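Local coordinates for protein Phikz039 (Pseudomonas phage phikz, PDB 3ZBQ) that belongs to the tubulin/FtsZ family as a phage-encoded tubulin-like protein (PhuZ), modelled here with guanosine-5'-diphosphate, at residues I191-E196 with T206-F211. Sequence-based numbering, arbitrary orientation.
Sequences ILFNQE and TNWAHF
The turn at the end of helix 175-192 meets the last turn of helix 202-209 through side chains only: those of Leu192 and Phe193 reach Trp208 between backbones whose nearest CA atoms, those of Phe193 and Thr206, are 10.2 Å apart. In this tubulin-like fold the contact joins the end of the long helix 175-192 to the short helix 202-209, in the family's C-terminal domain. Gln195, with positive phi (66°), breaks the helical course, and an Asx turn spans it, Asn194 OD1 accepting from Glu196 N at 2.9 Å. No hydrogen bond crosses between the segments; the contact is apolar and small, burying 95 Å² in all. Trp208 supplies the whole contribution of 206-211; its CB points toward 191-196, and with CG anti to the backbone N (chi1 158°) the six-membered part of the indole meets Leu192 and Phe193. Leu192 CD2 lies over one face of that ring, 4.2 Å from Trp208 CH2. Strand 275-281 supplies Phe278, which Leu192 touches and whose carbonyl O is hydrogen-bonded to Trp208 NE1, tying the indole to the sheet. Phe193, which also packs on Thr97 and Ile99, runs roughly perpendicular to Trp208 and presents its ring edge, with Phe193 CE1 3.9 Å from Trp208 CZ3.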
ATOM      1  N   ILE A 191      -2.936   1.864 -17.045  1.00  6.01           N
ATOM      2  CA  ILE A 191      -2.825   1.354 -18.424  1.00  5.82           C
ATOM      3  C   ILE A 191      -3.035  -0.165 -18.482  1.00  8.99           C
ATOM      4  O   ILE A 191      -3.816  -0.673 -19.317  1.00  7.57           O
ATOM      5  CB  ILE A 191      -1.447   1.712 -19.052  1.00  8.70           C
ATOM      6  CG1 ILE A 191      -1.307   3.228 -19.237  1.00  8.54           C
ATOM      7  CG2 ILE A 191      -1.240   0.996 -20.391  1.00  7.44           C
ATOM      8  CD1 ILE A 191       0.090   3.671 -19.633  1.00 10.59           C
ATOM      9  N   LEU A 192      -2.335  -0.902 -17.619  1.00  7.45           N
ATOM     10  CA  LEU A 192      -2.466  -2.364 -17.595  1.00  5.95           C
ATOM     11  C   LEU A 192      -3.917  -2.800 -17.468  1.00  6.62           C
ATOM     12  O   LEU A 192      -4.356  -3.739 -18.139  1.00  7.56           O
ATOM     13  CB  LEU A 192      -1.654  -2.982 -16.449  1.00  7.09           C
ATOM     14  CG  LEU A 192      -1.763  -4.513 -16.331  1.00  7.40           C
ATOM     15  CD1 LEU A 192      -1.227  -5.192 -17.600  1.00  6.88           C
ATOM     16  CD2 LEU A 192      -1.041  -5.042 -15.082  1.00  7.38           C
ATOM     17  N   PHE A 193      -4.668  -2.084 -16.638  1.00  5.01           N
ATOM     18  CA  PHE A 193      -6.035  -2.469 -16.293  1.00  6.35           C
ATOM     19  C   PHE A 193      -7.112  -1.821 -17.175  1.00  5.81           C
ATOM     20  O   PHE A 193      -8.306  -1.997 -16.920  1.00  7.52           O
ATOM     21  CB  PHE A 193      -6.318  -2.079 -14.831  1.00  5.47           C
ATOM     22  CG  PHE A 193      -5.458  -2.785 -13.810  1.00  5.15           C
ATOM     23  CD1 PHE A 193      -4.948  -4.053 -14.045  1.00  7.08           C
ATOM     24  CD2 PHE A 193      -5.185  -2.170 -12.584  1.00  4.12           C
ATOM     25  CE1 PHE A 193      -4.166  -4.702 -13.089  1.00  5.33           C
ATOM     26  CE2 PHE A 193      -4.408  -2.819 -11.615  1.00  4.28           C
ATOM     27  CZ  PHE A 193      -3.901  -4.079 -11.862  1.00  5.31           C
ATOM     28  N   ASN A 194      -6.716  -1.066 -18.194  1.00  4.76           N
ATOM     29  CA  ASN A 194      -7.699  -0.235 -18.897  1.00  7.79           C
ATOM     30  C   ASN A 194      -8.619  -0.996 -19.882  1.00  9.23           C
ATOM     31  O   ASN A 194      -9.533  -0.412 -20.480  1.00  9.90           O
ATOM     32  CB  ASN A 194      -7.049   1.005 -19.535  1.00  7.29           C
ATOM     33  CG  ASN A 194      -6.247   0.692 -20.805  1.00 12.01           C
ATOM     34  OD1 ASN A 194      -6.353  -0.388 -21.391  1.00  8.87           O
ATOM     35  ND2 ASN A 194      -5.448   1.659 -21.242  1.00 12.41           N
ATOM     36  N   GLN A 195      -8.356  -2.294 -20.029  1.00  7.84           N
ATOM     37  CA  GLN A 195      -9.191  -3.200 -20.827  1.00  8.82           C
ATOM     38  C   GLN A 195      -9.185  -2.898 -22.333  1.00 13.07           C
ATOM     39  O   GLN A 195     -10.031  -3.420 -23.080  1.00 13.36           O
ATOM     40  CB  GLN A 195     -10.621  -3.247 -20.269  1.00  9.08           C
ATOM     41  CG  GLN A 195     -10.707  -3.780 -18.837  1.00 10.06           C
ATOM     42  CD  GLN A 195     -12.118  -3.766 -18.285  1.00 16.92           C
ATOM     43  OE1 GLN A 195     -13.094  -3.751 -19.043  1.00 14.27           O
ATOM     44  NE2 GLN A 195     -12.237  -3.762 -16.956  1.00 11.42           N
ATOM     45  N   GLU A 196      -8.212  -2.102 -22.784  1.00 11.49           N
ATOM     46  CA  GLU A 196      -8.103  -1.749 -24.208  1.00 13.12           C
ATOM     47  C   GLU A 196      -7.123  -2.601 -25.012  1.00 12.41           C
ATOM     48  O   GLU A 196      -6.978  -2.405 -26.218  1.00 16.14           O
ATOM     49  CB  GLU A 196      -7.685  -0.284 -24.369  1.00 14.35           C
ATOM     50  CG  GLU A 196      -8.654   0.732 -23.789  1.00 15.11           C
ATOM     51  CD  GLU A 196      -8.065   2.135 -23.744  1.00 17.67           C
ATOM     52  OE1 GLU A 196      -6.948   2.344 -24.278  1.00 19.43           O
ATOM     53  OE2 GLU A 196      -8.715   3.026 -23.164  1.00 24.95           O
ATOM     54  N   THR A 206      -7.430 -11.087 -13.741  1.00  4.33           N
ATOM     55  CA  THR A 206      -7.884 -11.728 -12.504  1.00  4.10           C
ATOM     56  C   THR A 206      -6.985 -12.901 -12.081  1.00  5.84           C
ATOM     57  O   THR A 206      -6.555 -12.983 -10.935  1.00  4.87           O
ATOM     58  CB  THR A 206      -9.349 -12.181 -12.604  1.00  3.71           C
ATOM     59  OG1 THR A 206     -10.189 -11.028 -12.784  1.00  5.69           O
ATOM     60  CG2 THR A 206      -9.765 -12.927 -11.348  1.00  6.44           C
ATOM     61  N   ASN A 207      -6.676 -13.799 -13.011  1.00  3.22           N
ATOM     62  CA  ASN A 207      -5.872 -14.970 -12.658  1.00  4.04           C
ATOM     63  C   ASN A 207      -4.375 -14.706 -12.578  1.00  4.97           C
ATOM     64  O   ASN A 207      -3.629 -15.522 -12.050  1.00  6.02           O
ATOM     65  CB  ASN A 207      -6.212 -16.139 -13.603  1.00  2.49           C
ATOM     66  CG  ASN A 207      -7.621 -16.644 -13.382  1.00  6.28           C
ATOM     67  OD1 ASN A 207      -8.236 -16.334 -12.361  1.00  6.71           O
ATOM     68  ND2 ASN A 207      -8.148 -17.422 -14.335  1.00  4.68           N
ATOM     69  N   TRP A 208      -3.947 -13.555 -13.091  1.00  5.07           N
ATOM     70  CA  TRP A 208      -2.587 -13.076 -12.880  1.00  4.29           C
ATOM     71  C   TRP A 208      -2.459 -12.687 -11.398  1.00  5.10           C
ATOM     72  O   TRP A 208      -1.513 -13.081 -10.710  1.00  4.80           O
ATOM     73  CB  TRP A 208      -2.289 -11.884 -13.818  1.00  4.01           C
ATOM     74  CG  TRP A 208      -1.147 -11.003 -13.347  1.00  4.71           C
ATOM     75  CD1 TRP A 208       0.194 -11.282 -13.412  1.00  4.35           C
ATOM     76  CD2 TRP A 208      -1.256  -9.713 -12.715  1.00  5.49           C
ATOM     77  NE1 TRP A 208       0.919 -10.234 -12.862  1.00  5.54           N
ATOM     78  CE2 TRP A 208       0.052  -9.267 -12.439  1.00  5.31           C
ATOM     79  CE3 TRP A 208      -2.340  -8.892 -12.374  1.00  5.25           C
ATOM     80  CZ2 TRP A 208       0.304  -8.029 -11.815  1.00  4.89           C
ATOM     81  CZ3 TRP A 208      -2.081  -7.664 -11.753  1.00  3.99           C
ATOM     82  CH2 TRP A 208      -0.774  -7.248 -11.492  1.00  5.24           C
ATOM     83  N   ALA A 209      -3.453 -11.969 -10.898  1.00  3.49           N
ATOM     84  CA  ALA A 209      -3.448 -11.508  -9.511  1.00  4.96           C
ATOM     85  C   ALA A 209      -3.793 -12.650  -8.551  1.00  6.78           C
ATOM     86  O   ALA A 209      -3.230 -12.753  -7.462  1.00  5.68           O
ATOM     87  CB  ALA A 209      -4.426 -10.356  -9.348  1.00  6.91           C
ATOM     88  N   HIS A 210      -4.728 -13.505  -8.959  1.00  5.94           N
ATOM     89  CA  HIS A 210      -5.186 -14.619  -8.121  1.00  6.39           C
ATOM     90  C   HIS A 210      -4.543 -15.942  -8.550  1.00  6.25           C
ATOM     91  O   HIS A 210      -5.229 -16.946  -8.763  1.00  7.55           O
ATOM     92  CB  HIS A 210      -6.722 -14.729  -8.167  1.00  7.49           C
ATOM     93  CG  HIS A 210      -7.419 -13.550  -7.571  1.00  6.76           C
ATOM     94  ND1 HIS A 210      -8.767 -13.308  -7.756  1.00  6.63           N
ATOM     95  CD2 HIS A 210      -6.959 -12.534  -6.804  1.00  5.56           C
ATOM     96  CE1 HIS A 210      -9.103 -12.204  -7.117  1.00  6.59           C
ATOM     97  NE2 HIS A 210      -8.024 -11.712  -6.529  1.00  5.29           N
ATOM     98  N   PHE A 211      -3.223 -15.926  -8.681  1.00  7.45           N
ATOM     99  CA  PHE A 211      -2.454 -17.076  -9.160  1.00  7.37           C
ATOM    100  C   PHE A 211      -2.549 -18.279  -8.216  1.00  7.92           C
ATOM    101  O   PHE A 211      -2.220 -19.401  -8.592  1.00  7.73           O
ATOM    102  CB  PHE A 211      -0.990 -16.662  -9.291  1.00  4.95           C
ATOM    103  CG  PHE A 211      -0.455 -16.026  -8.040  1.00  5.04           C
ATOM    104  CD1 PHE A 211       0.044 -16.815  -7.005  1.00  8.00           C
ATOM    105  CD2 PHE A 211      -0.518 -14.655  -7.865  1.00  7.22           C
ATOM    106  CE1 PHE A 211       0.504 -16.229  -5.821  1.00  7.84           C
ATOM    107  CE2 PHE A 211      -0.066 -14.070  -6.692  1.00  5.32           C
ATOM    108  CZ  PHE A 211       0.451 -14.864  -5.677  1.00  8.17           C
TER